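Local structure of GDP-L-fucose synthase (Campylobacter jejuni subsp. jejuni serotype O:2, 7CXT) at residues A[7-12]-A[59-64]; A[163-168]-A[275-280]. The protein probably acts as an NADPH-dependent reductase of GDP-linked 4-keto sugars in nucleotide-sugar biosynthesis, as a member of the GDP-L-fucose synthase subfamily. All blocks are in the same frame, centred on the assembly; numbering follows the deposited sequence.

Contact 1. Residues A[7-12]-A[59-64]; sequences SKIYIA and PEYVFL
Ile-9 reaches across to two aromatic rings of the neighbouring strand and spends a different methyl on each. CG1 lies beside the backbone N (chi1 -44°), and a second turn (chi2 -78°) swings CD1 to 3.5 Å from CB of Tyr-61, while CG2 meets the Phe-63 ring in its plane, 3.7 Å from CD2. On the other face of the sheet, Tyr-10 rests its CB against CB of Pro-59 (3.7 Å), and its ring runs alongside Val-62, both pointing the same way; Ala-12 follows, its methyl touching CD1 of Leu-64. These are the parallel strands 9-12 and 61-64 of the Rossmann-fold sheet, where strand 9-12 leads into the nucleotide-binding loop that begins at Gly-13. Tyr-10 N donates to Tyr-61 O, Tyr-10 O accepts from Phe-63 N, and Ala-12 N donates to Phe-63 O. At the N-terminal end of the ladder Lys-8 O takes two amides, Glu-60 N at 2.9 Å and Tyr-61 N at 3.2 Å. Glu-60 returns the grip: its extended chain brings OE2 to Lys-8 N (3.0 Å, nearly straight at 174°), the amide arriving from above the carboxylate plane. The Lys-8 amine turns away to a salt bridge with Glu-57.

Contact 2. Residues A[163-168]-A[275-280]; sequences LVLNNL and INIGTG. With NDP (NADPH dihydro-nicotinamide-adenine-dinucleotide phosphate), chain C.
Past the bond from Ile-277 N to Val-164 O the two chains part, and a water fills in as the next rung: it donates to Ile-277 O (2.6 Å) and accepts from Asn-166 N (3.1 Å). That last direct bond and the one before it, from Val-164 N to Ile-275 O, are each 2.8 Å. Ile-277 spans two residues of the facing strand. With CG1 between its backbone N and carbonyl carbon (chi1 63°), it lays CG1 against CB of Leu-165 at 3.8 Å and CG2 against CB of Leu-163. Leu-163 also sends CD2 alongside Ile-275, and on the opposite face OD1 of Asn-276, which is hydrogen-bonded to Tyr-113, comes up beside CB of Val-164. Leu-165 also faces the cofactor, its CG 3.5 Å from C6N of the nicotinamide; beyond the parting Leu-168 N donates to the carboxamide O7N (2.9 Å). Here 275-276 is the outermost strand of the parallel sheet, and strand 103-109 lies on the far side of 160-165. Helix 245-258 packs over Leu-163, Leu-165 and Ile-277, while 167-169 leaves to join strand 239-244 in a second, mixed sheet.

How the contacts relate
Both contacts are buried parallel pairings in one Rossmann sheet, with strand 103-109 lying between 61-64 and 160-165. Both are core, but they lie at different places in the sheet: the centre of contact 1 is about 18 Å from the centre of the chain, that of contact 2 about 9 Å. Contact 1 pairs strands flanked by 34-35 and 103-109; contact 2 includes an edge strand. The chemistry differs too: a continuous ladder with aromatic packing and a carboxylate-to-backbone-amide hydrogen bond in 7-12 with 59-64, a short, mainly aliphatic pairing continued by a bridging water in 163-168 with 275-280. Contact 2 touches the nicotinamide end of NADPH directly, whereas Tyr-10 of contact 1 packs on Leu-44, itself a cofactor-binding residue.

Contact 1. Residues A[7-12]-A[59-64]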
ATOM      1  N   SER A   7     -20.428 -25.023   3.036  1.00 20.10           N
ATOM      2  CA  SER A   7     -19.218 -24.249   3.297  1.00 25.03           C
ATOM      3  C   SER A   7     -19.540 -23.055   4.184  1.00 25.62           C
ATOM      4  O   SER A   7     -20.555 -22.379   3.995  1.00 19.55           O
ATOM      5  CB  SER A   7     -18.593 -23.757   1.985  1.00 19.45           C
ATOM      6  OG  SER A   7     -17.928 -24.804   1.296  1.00 19.59           O
ATOM      7  N   LYS A   8     -18.671 -22.798   5.161  1.00 28.30           N
ATOM      8  CA  LYS A   8     -18.807 -21.630   6.023  1.00 26.92           C
ATOM      9  C   LYS A   8     -18.247 -20.404   5.311  1.00 21.36           C
ATOM     10  O   LYS A   8     -17.069 -20.384   4.932  1.00 19.84           O
ATOM     11  CB  LYS A   8     -18.085 -21.858   7.346  1.00 29.38           C
ATOM     12  CG  LYS A   8     -18.524 -20.904   8.455  1.00 29.53           C
ATOM     13  CD  LYS A   8     -17.802 -21.232   9.759  1.00 25.53           C
ATOM     14  CE  LYS A   8     -18.569 -20.736  10.965  1.00 25.15           C
ATOM     15  NZ  LYS A   8     -17.796 -20.883  12.240  1.00 25.13           N
ATOM     16  N   ILE A   9     -19.078 -19.372   5.162  1.00 18.80           N
ATOM     17  CA  ILE A   9     -18.740 -18.175   4.399  1.00 21.72           C
ATOM     18  C   ILE A   9     -18.818 -16.962   5.307  1.00 18.34           C
ATOM     19  O   ILE A   9     -19.855 -16.716   5.931  1.00 19.52           O
ATOM     20  CB  ILE A   9     -19.681 -17.955   3.200  1.00 24.25           C
ATOM     21  CG1 ILE A   9     -19.936 -19.250   2.427  1.00 38.21           C
ATOM     22  CG2 ILE A   9     -19.143 -16.817   2.320  1.00 18.13           C
ATOM     23  CD1 ILE A   9     -18.849 -19.644   1.531  1.00 44.98           C
ATOM     24  N   TYR A  10     -17.747 -16.174   5.328  1.00 18.06           N
ATOM     25  CA  TYR A  10     -17.714 -14.866   5.962  1.00 17.92           C
ATOM     26  C   TYR A  10     -17.791 -13.784   4.884  1.00 21.37           C
ATOM     27  O   TYR A  10     -16.931 -13.724   4.003  1.00 20.93           O
ATOM     28  CB  TYR A  10     -16.438 -14.720   6.797  1.00 17.80           C
ATOM     29  CG  TYR A  10     -16.159 -13.339   7.332  1.00 17.90           C
ATOM     30  CD1 TYR A  10     -17.160 -12.578   7.924  1.00 17.75           C
ATOM     31  CD2 TYR A  10     -14.857 -12.803   7.285  1.00 17.38           C
ATOM     32  CE1 TYR A  10     -16.886 -11.298   8.451  1.00 19.54           C
ATOM     33  CE2 TYR A  10     -14.581 -11.540   7.789  1.00 21.19           C
ATOM     34  CZ  TYR A  10     -15.600 -10.787   8.373  1.00 23.14           C
ATOM     35  OH  TYR A  10     -15.316  -9.524   8.857  1.00 19.60           O
ATOM     36  N   ILE A  11     -18.820 -12.944   4.950  1.00 17.75           N
ATOM     37  CA  ILE A  11     -18.932 -11.741   4.129  1.00 17.57           C
ATOM     38  C   ILE A  11     -18.588 -10.564   5.033  1.00 23.83           C
ATOM     39  O   ILE A  11     -19.408 -10.143   5.858  1.00 17.66           O
ATOM     40  CB  ILE A  11     -20.333 -11.563   3.531  1.00 21.31           C
ATOM     41  CG1 ILE A  11     -20.751 -12.760   2.664  1.00 21.91           C
ATOM     42  CG2 ILE A  11     -20.408 -10.233   2.760  1.00 17.58           C
ATOM     43  CD1 ILE A  11     -21.577 -13.783   3.423  1.00 24.56           C
ATOM     44  N   ALA A  12     -17.373 -10.035   4.911  1.00 22.18           N
ATOM     45  CA  ALA A  12     -16.996  -8.889   5.734  1.00 18.38           C
ATOM     46  C   ALA A  12     -17.750  -7.656   5.260  1.00 24.37           C
ATOM     47  O   ALA A  12     -17.871  -7.425   4.052  1.00 27.31           O
ATOM     48  CB  ALA A  12     -15.485  -8.653   5.658  1.00 16.90           C
ATOM     49  N   PRO A  59     -13.676 -19.273   9.033  1.00 18.51           N
ATOM     50  CA  PRO A  59     -14.425 -19.321   7.769  1.00 19.53           C
ATOM     51  C   PRO A  59     -13.606 -20.029   6.698  1.00 19.94           C
ATOM     52  O   PRO A  59     -12.383 -19.910   6.664  1.00 20.42           O
ATOM     53  CB  PRO A  59     -14.653 -17.845   7.432  1.00 18.15           C
ATOM     54  CG  PRO A  59     -13.494 -17.135   8.077  1.00 17.96           C
ATOM     55  CD  PRO A  59     -13.183 -17.915   9.329  1.00 18.22           C
ATOM     56  N   GLU A  60     -14.289 -20.781   5.819  1.00 18.54           N
ATOM     57  CA  GLU A  60     -13.594 -21.392   4.679  1.00 24.99           C
ATOM     58  C   GLU A  60     -13.495 -20.470   3.470  1.00 22.35           C
ATOM     59  O   GLU A  60     -12.564 -20.614   2.660  1.00 20.97           O
ATOM     60  CB  GLU A  60     -14.287 -22.687   4.247  1.00 18.85           C
ATOM     61  CG  GLU A  60     -14.315 -23.761   5.331  1.00 22.99           C
ATOM     62  CD  GLU A  60     -15.272 -24.877   4.992  1.00 27.95           C
ATOM     63  OE1 GLU A  60     -14.868 -25.798   4.256  1.00 29.30           O
ATOM     64  OE2 GLU A  60     -16.430 -24.818   5.451  1.00 26.79           O
ATOM     65  N   TYR A  61     -14.427 -19.533   3.325  1.00 18.87           N
ATOM     66  CA  TYR A  61     -14.402 -18.570   2.234  1.00 17.82           C
ATOM     67  C   TYR A  61     -14.679 -17.187   2.798  1.00 21.63           C
ATOM     68  O   TYR A  61     -15.446 -17.036   3.751  1.00 20.76           O
ATOM     69  CB  TYR A  61     -15.433 -18.938   1.139  1.00 17.95           C
ATOM     70  CG  TYR A  61     -15.137 -20.285   0.527  1.00 23.65           C
ATOM     71  CD1 TYR A  61     -15.625 -21.461   1.098  1.00 18.50           C
ATOM     72  CD2 TYR A  61     -14.332 -20.387  -0.590  1.00 18.65           C
ATOM     73  CE1 TYR A  61     -15.317 -22.693   0.563  1.00 19.69           C
ATOM     74  CE2 TYR A  61     -14.025 -21.632  -1.144  1.00 18.30           C
ATOM     75  CZ  TYR A  61     -14.522 -22.769  -0.576  1.00 18.63           C
ATOM     76  OH  TYR A  61     -14.208 -23.987  -1.145  1.00 20.52           O
ATOM     77  N   VAL A  62     -14.045 -16.176   2.200  1.00 20.06           N
ATOM     78  CA  VAL A  62     -14.131 -14.797   2.673  1.00 22.26           C
ATOM     79  C   VAL A  62     -14.446 -13.888   1.489  1.00 20.43           C
ATOM     80  O   VAL A  62     -13.780 -13.964   0.451  1.00 21.51           O
ATOM     81  CB  VAL A  62     -12.820 -14.363   3.364  1.00 18.51           C
ATOM     82  CG1 VAL A  62     -12.851 -12.868   3.703  1.00 16.83           C
ATOM     83  CG2 VAL A  62     -12.567 -15.226   4.616  1.00 17.19           C
ATOM     84  N   PHE A  63     -15.483 -13.051   1.635  1.00 18.87           N
ATOM     85  CA  PHE A  63     -15.800 -11.972   0.693  1.00 24.20           C
ATOM     86  C   PHE A  63     -15.560 -10.673   1.444  1.00 20.62           C
ATOM     87  O   PHE A  63     -16.344 -10.330   2.338  1.00 19.61           O
ATOM     88  CB  PHE A  63     -17.254 -12.020   0.213  1.00 17.11           C
ATOM     89  CG  PHE A  63     -17.563 -13.130  -0.735  1.00 17.25           C
ATOM     90  CD1 PHE A  63     -17.373 -12.965  -2.106  1.00 17.18           C
ATOM     91  CD2 PHE A  63     -18.091 -14.325  -0.270  1.00 17.49           C
ATOM     92  CE1 PHE A  63     -17.673 -13.998  -2.981  1.00 25.88           C
ATOM     93  CE2 PHE A  63     -18.402 -15.354  -1.139  1.00 17.65           C
ATOM     94  CZ  PHE A  63     -18.201 -15.186  -2.494  1.00 23.96           C
ATOM     95  N   LEU A  64     -14.507  -9.935   1.075  1.00 17.47           N
ATOM     96  CA  LEU A  64     -14.071  -8.750   1.843  1.00 24.74           C
ATOM     97  C   LEU A  64     -14.640  -7.490   1.191  1.00 25.34           C
ATOM     98  O   LEU A  64     -14.007  -6.882   0.330  1.00 21.43           O
ATOM     99  CB  LEU A  64     -12.541  -8.678   1.931  1.00 16.27           C
ATOM    100  CG  LEU A  64     -11.871  -7.418   2.514  1.00 17.15           C
ATOM    101  CD1 LEU A  64     -12.420  -7.065   3.920  1.00 16.26           C
ATOM    102  CD2 LEU A  64     -10.369  -7.584   2.571  1.00 15.98           C
TER
HETATM  103  O   HOH W   1     -16.197 -26.513   2.232  1.00 32.21           O

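Contact 2. Residues A[163-168]-A[275-280]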
ATOM      1  N   LEU A 163     -10.963  -8.327  -7.448  1.00 18.77           N
ATOM      2  CA  LEU A 163     -11.860  -7.929  -8.521  1.00 21.46           C
ATOM      3  C   LEU A 163     -12.052  -6.424  -8.426  1.00 22.86           C
ATOM      4  O   LEU A 163     -12.426  -5.910  -7.362  1.00 16.16           O
ATOM      5  CB  LEU A 163     -13.212  -8.650  -8.418  1.00 20.32           C
ATOM      6  CG  LEU A 163     -13.132 -10.178  -8.325  1.00 23.13           C
ATOM      7  CD1 LEU A 163     -14.528 -10.821  -8.184  1.00 17.51           C
ATOM      8  CD2 LEU A 163     -12.405 -10.737  -9.546  1.00 23.19           C
ATOM      9  N   VAL A 164     -11.781  -5.715  -9.518  1.00 16.24           N
ATOM     10  CA  VAL A 164     -11.743  -4.254  -9.506  1.00 17.78           C
ATOM     11  C   VAL A 164     -12.961  -3.715 -10.238  1.00 23.57           C
ATOM     12  O   VAL A 164     -13.206  -4.083 -11.395  1.00 19.89           O
ATOM     13  CB  VAL A 164     -10.445  -3.730 -10.146  1.00 16.12           C
ATOM     14  CG1 VAL A 164     -10.309  -2.235  -9.899  1.00 16.08           C
ATOM     15  CG2 VAL A 164      -9.252  -4.514  -9.606  1.00 15.99           C
ATOM     16  N   LEU A 165     -13.694  -2.804  -9.594  1.00 16.41           N
ATOM     17  CA  LEU A 165     -14.896  -2.243 -10.202  1.00 19.46           C
ATOM     18  C   LEU A 165     -14.899  -0.724 -10.085  1.00 24.53           C
ATOM     19  O   LEU A 165     -14.143  -0.141  -9.296  1.00 22.71           O
ATOM     20  CB  LEU A 165     -16.177  -2.791  -9.569  1.00 19.35           C
ATOM     21  CG  LEU A 165     -16.337  -2.435  -8.086  1.00 23.28           C
ATOM     22  CD1 LEU A 165     -17.803  -2.213  -7.775  1.00 17.56           C
ATOM     23  CD2 LEU A 165     -15.765  -3.540  -7.203  1.00 16.52           C
ATOM     24  N   ASN A 166     -15.762  -0.084 -10.895  1.00 18.18           N
ATOM     25  CA  ASN A 166     -15.862   1.378 -10.897  1.00 21.15           C
ATOM     26  C   ASN A 166     -17.008   1.918 -10.042  1.00 34.95           C
ATOM     27  O   ASN A 166     -16.762   2.388  -8.932  1.00 55.28           O
ATOM     28  CB  ASN A 166     -15.957   1.902 -12.325  1.00 21.32           C
ATOM     29  CG  ASN A 166     -14.591   2.013 -12.975  1.00 22.72           C
ATOM     30  OD1 ASN A 166     -13.623   2.429 -12.325  1.00 25.84           O
ATOM     31  ND2 ASN A 166     -14.485   1.586 -14.228  1.00 23.31           N
ATOM     32  N   ASN A 167     -18.241   1.918 -10.532  1.00 29.78           N
ATOM     33  CA  ASN A 167     -19.379   2.426  -9.766  1.00 26.30           C
ATOM     34  C   ASN A 167     -20.344   1.288  -9.489  1.00 27.58           C
ATOM     35  O   ASN A 167     -20.713   0.545 -10.402  1.00 25.09           O
ATOM     36  CB  ASN A 167     -20.139   3.540 -10.495  1.00 17.77           C
ATOM     37  CG  ASN A 167     -19.304   4.776 -10.710  1.00 23.22           C
ATOM     38  OD1 ASN A 167     -18.746   4.987 -11.796  1.00 30.57           O
ATOM     39  ND2 ASN A 167     -19.205   5.596  -9.688  1.00 18.46           N
ATOM     40  N   LEU A 168     -20.752   1.163  -8.235  1.00 24.47           N
ATOM     41  CA  LEU A 168     -21.698   0.150  -7.802  1.00 23.51           C
ATOM     42  C   LEU A 168     -23.078   0.769  -7.630  1.00 24.51           C
ATOM     43  O   LEU A 168     -23.219   1.926  -7.232  1.00 24.83           O
ATOM     44  CB  LEU A 168     -21.251  -0.470  -6.474  1.00 24.10           C
ATOM     45  CG  LEU A 168     -21.355  -1.959  -6.141  1.00 28.36           C
ATOM     46  CD1 LEU A 168     -21.616  -2.130  -4.642  1.00 29.88           C
ATOM     47  CD2 LEU A 168     -22.367  -2.727  -6.979  1.00 24.61           C
ATOM     48  N   ILE A 275      -8.383  -8.715 -11.425  1.00 25.90           N
ATOM     49  CA  ILE A 275      -9.296  -8.854 -12.553  1.00 20.25           C
ATOM     50  C   ILE A 275     -10.294  -7.707 -12.509  1.00 24.17           C
ATOM     51  O   ILE A 275     -10.904  -7.455 -11.466  1.00 18.62           O
ATOM     52  CB  ILE A 275     -10.033 -10.208 -12.525  1.00 22.98           C
ATOM     53  CG1 ILE A 275      -9.089 -11.350 -12.126  1.00 16.68           C
ATOM     54  CG2 ILE A 275     -10.695 -10.485 -13.881  1.00 24.87           C
ATOM     55  CD1 ILE A 275      -9.848 -12.673 -11.798  1.00 16.84           C
ATOM     56  N   ASN A 276     -10.432  -6.989 -13.625  1.00 17.79           N
ATOM     57  CA  ASN A 276     -11.481  -5.985 -13.724  1.00 20.95           C
ATOM     58  C   ASN A 276     -12.826  -6.664 -13.883  1.00 22.48           C
ATOM     59  O   ASN A 276     -12.946  -7.668 -14.592  1.00 16.98           O
ATOM     60  CB  ASN A 276     -11.247  -5.062 -14.914  1.00 19.50           C
ATOM     61  CG  ASN A 276      -9.998  -4.245 -14.784  1.00 22.58           C
ATOM     62  OD1 ASN A 276      -9.582  -3.878 -13.674  1.00 16.81           O
ATOM     63  ND2 ASN A 276      -9.401  -3.906 -15.924  1.00 21.39           N
ATOM     64  N   ILE A 277     -13.850  -6.082 -13.261  1.00 16.84           N
ATOM     65  CA  ILE A 277     -15.221  -6.531 -13.425  1.00 20.90           C
ATOM     66  C   ILE A 277     -16.053  -5.303 -13.747  1.00 20.90           C
ATOM     67  O   ILE A 277     -15.679  -4.169 -13.439  1.00 20.50           O
ATOM     68  CB  ILE A 277     -15.775  -7.272 -12.178  1.00 24.02           C
ATOM     69  CG1 ILE A 277     -15.831  -6.346 -10.948  1.00 22.78           C
ATOM     70  CG2 ILE A 277     -14.976  -8.535 -11.904  1.00 16.93           C
ATOM     71  CD1 ILE A 277     -16.518  -6.998  -9.707  1.00 20.84           C
ATOM     72  N   GLY A 278     -17.187  -5.540 -14.383  1.00 17.36           N
ATOM     73  CA  GLY A 278     -18.063  -4.461 -14.785  1.00 18.91           C
ATOM     74  C   GLY A 278     -18.928  -4.938 -15.935  1.00 23.09           C
ATOM     75  O   GLY A 278     -19.026  -6.129 -16.207  1.00 20.31           O
ATOM     76  N   THR A 279     -19.567  -3.978 -16.591  1.00 23.52           N
ATOM     77  CA  THR A 279     -20.391  -4.297 -17.740  1.00 24.79           C
ATOM     78  C   THR A 279     -19.720  -3.967 -19.066  1.00 30.18           C
ATOM     79  O   THR A 279     -20.272  -4.306 -20.115  1.00 29.53           O
ATOM     80  CB  THR A 279     -21.732  -3.567 -17.649  1.00 18.71           C
ATOM     81  OG1 THR A 279     -21.514  -2.155 -17.703  1.00 23.76           O
ATOM     82  CG2 THR A 279     -22.441  -3.919 -16.359  1.00 18.99           C
ATOM     83  N   GLY A 280     -18.575  -3.287 -19.047  1.00 29.94           N
ATOM     84  CA  GLY A 280     -17.804  -3.028 -20.246  1.00 26.68           C
ATOM     85  C   GLY A 280     -18.297  -1.871 -21.084  1.00 28.87           C
ATOM     86  O   GLY A 280     -17.685  -1.561 -22.114  1.00 33.35           O
TER
HETATM   87  PA  NDP C 401     -20.290   0.294   1.521  1.00 30.14           P
HETATM   88  O1A NDP C 401     -19.561   1.518   1.954  1.00 31.90           O
HETATM   89  O2A NDP C 401     -21.646   0.384   0.874  1.00 23.25           O
HETATM   90  O5B NDP C 401     -20.451  -0.700   2.818  1.00 32.83           O
HETATM   91  C5B NDP C 401     -19.184  -0.838   3.357  1.00 23.06           C
HETATM   92  C4B NDP C 401     -19.357  -1.706   4.621  1.00 26.88           C
HETATM   93  O4B NDP C 401     -18.132  -1.778   5.344  1.00 29.69           O
HETATM   94  C3B NDP C 401     -20.433  -1.035   5.517  1.00 23.39           C
HETATM   95  O3B NDP C 401     -21.379  -1.992   5.924  1.00 27.07           O
HETATM   96  C2B NDP C 401     -19.590  -0.582   6.741  1.00 25.02           C
HETATM   97  O2B NDP C 401     -20.208  -0.725   7.894  1.00 24.34           O
HETATM   98  C1B NDP C 401     -18.460  -1.652   6.693  1.00 21.12           C
HETATM   99  N9A NDP C 401     -17.286  -1.191   7.411  1.00 26.39           N
HETATM  100  C8A NDP C 401     -16.481  -0.052   7.148  1.00 19.61           C
HETATM  101  N7A NDP C 401     -15.476   0.081   8.010  1.00 27.21           N
HETATM  102  C5A NDP C 401     -15.636  -1.032   8.900  1.00 17.59           C
HETATM  103  C6A NDP C 401     -14.906  -1.460  10.019  1.00 20.88           C
HETATM  104  N6A NDP C 401     -13.795  -0.773  10.491  1.00 19.19           N
HETATM  105  N1A NDP C 401     -15.257  -2.573  10.689  1.00 19.64           N
HETATM  106  C2A NDP C 401     -16.373  -3.233  10.214  1.00 17.35           C
HETATM  107  N3A NDP C 401     -17.162  -2.965   9.181  1.00 17.35           N
HETATM  108  C4A NDP C 401     -16.759  -1.819   8.526  1.00 17.21           C
HETATM  109  O3  NDP C 401     -19.163  -0.436   0.557  1.00 31.81           O
HETATM  110  PN  NDP C 401     -19.743  -0.926  -0.866  1.00 30.76           P
HETATM  111  O1N NDP C 401     -20.085   0.262  -1.679  1.00 34.12           O
HETATM  112  O2N NDP C 401     -20.567  -2.196  -0.872  1.00 22.68           O
HETATM  113  O5D NDP C 401     -18.291  -1.429  -1.714  1.00 28.86           O
HETATM  114  C5D NDP C 401     -17.819  -2.627  -1.246  1.00 21.94           C
HETATM  115  C4D NDP C 401     -16.506  -2.894  -1.967  1.00 26.43           C
HETATM  116  O4D NDP C 401     -16.633  -2.467  -3.354  1.00 27.34           O
HETATM  117  C3D NDP C 401     -15.379  -1.982  -1.345  1.00 24.27           C
HETATM  118  O3D NDP C 401     -14.178  -2.664  -1.407  1.00 21.02           O
HETATM  119  C2D NDP C 401     -15.355  -0.779  -2.300  1.00 16.37           C
HETATM  120  O2D NDP C 401     -14.104  -0.146  -2.378  1.00 16.87           O
HETATM  121  C1D NDP C 401     -15.603  -1.521  -3.628  1.00 29.04           C
HETATM  122  N1N NDP C 401     -16.060  -0.565  -4.634  1.00 32.25           N
HETATM  123  C2N NDP C 401     -17.335   0.008  -4.576  1.00 31.32           C
HETATM  124  C3N NDP C 401     -17.608   1.106  -5.371  1.00 39.82           C
HETATM  125  C7N NDP C 401     -18.929   1.733  -5.318  1.00 48.59           C
HETATM  126  O7N NDP C 401     -19.318   2.605  -6.119  1.00 37.86           O
HETATM  127  N7N NDP C 401     -19.786   1.347  -4.293  1.00 58.72           N
HETATM  128  C4N NDP C 401     -16.601   1.699  -6.268  1.00 34.61           C
HETATM  129  C5N NDP C 401     -15.411   0.848  -6.427  1.00 35.24           C
HETATM  130  C6N NDP C 401     -15.188  -0.207  -5.646  1.00 32.75           C
HETATM  131  P2B NDP C 401     -21.160   0.710   8.463  1.00 31.14           P
HETATM  132  O1X NDP C 401     -22.238   0.674   7.429  1.00 38.74           O
HETATM  133  O2X NDP C 401     -21.513   0.216   9.870  1.00 33.77           O
HETATM  134  O3X NDP C 401     -20.104   1.768   8.335  1.00 39.16           O
HETATM  135  O   HOH W   2     -16.704  -1.820 -13.272  1.00 18.42           O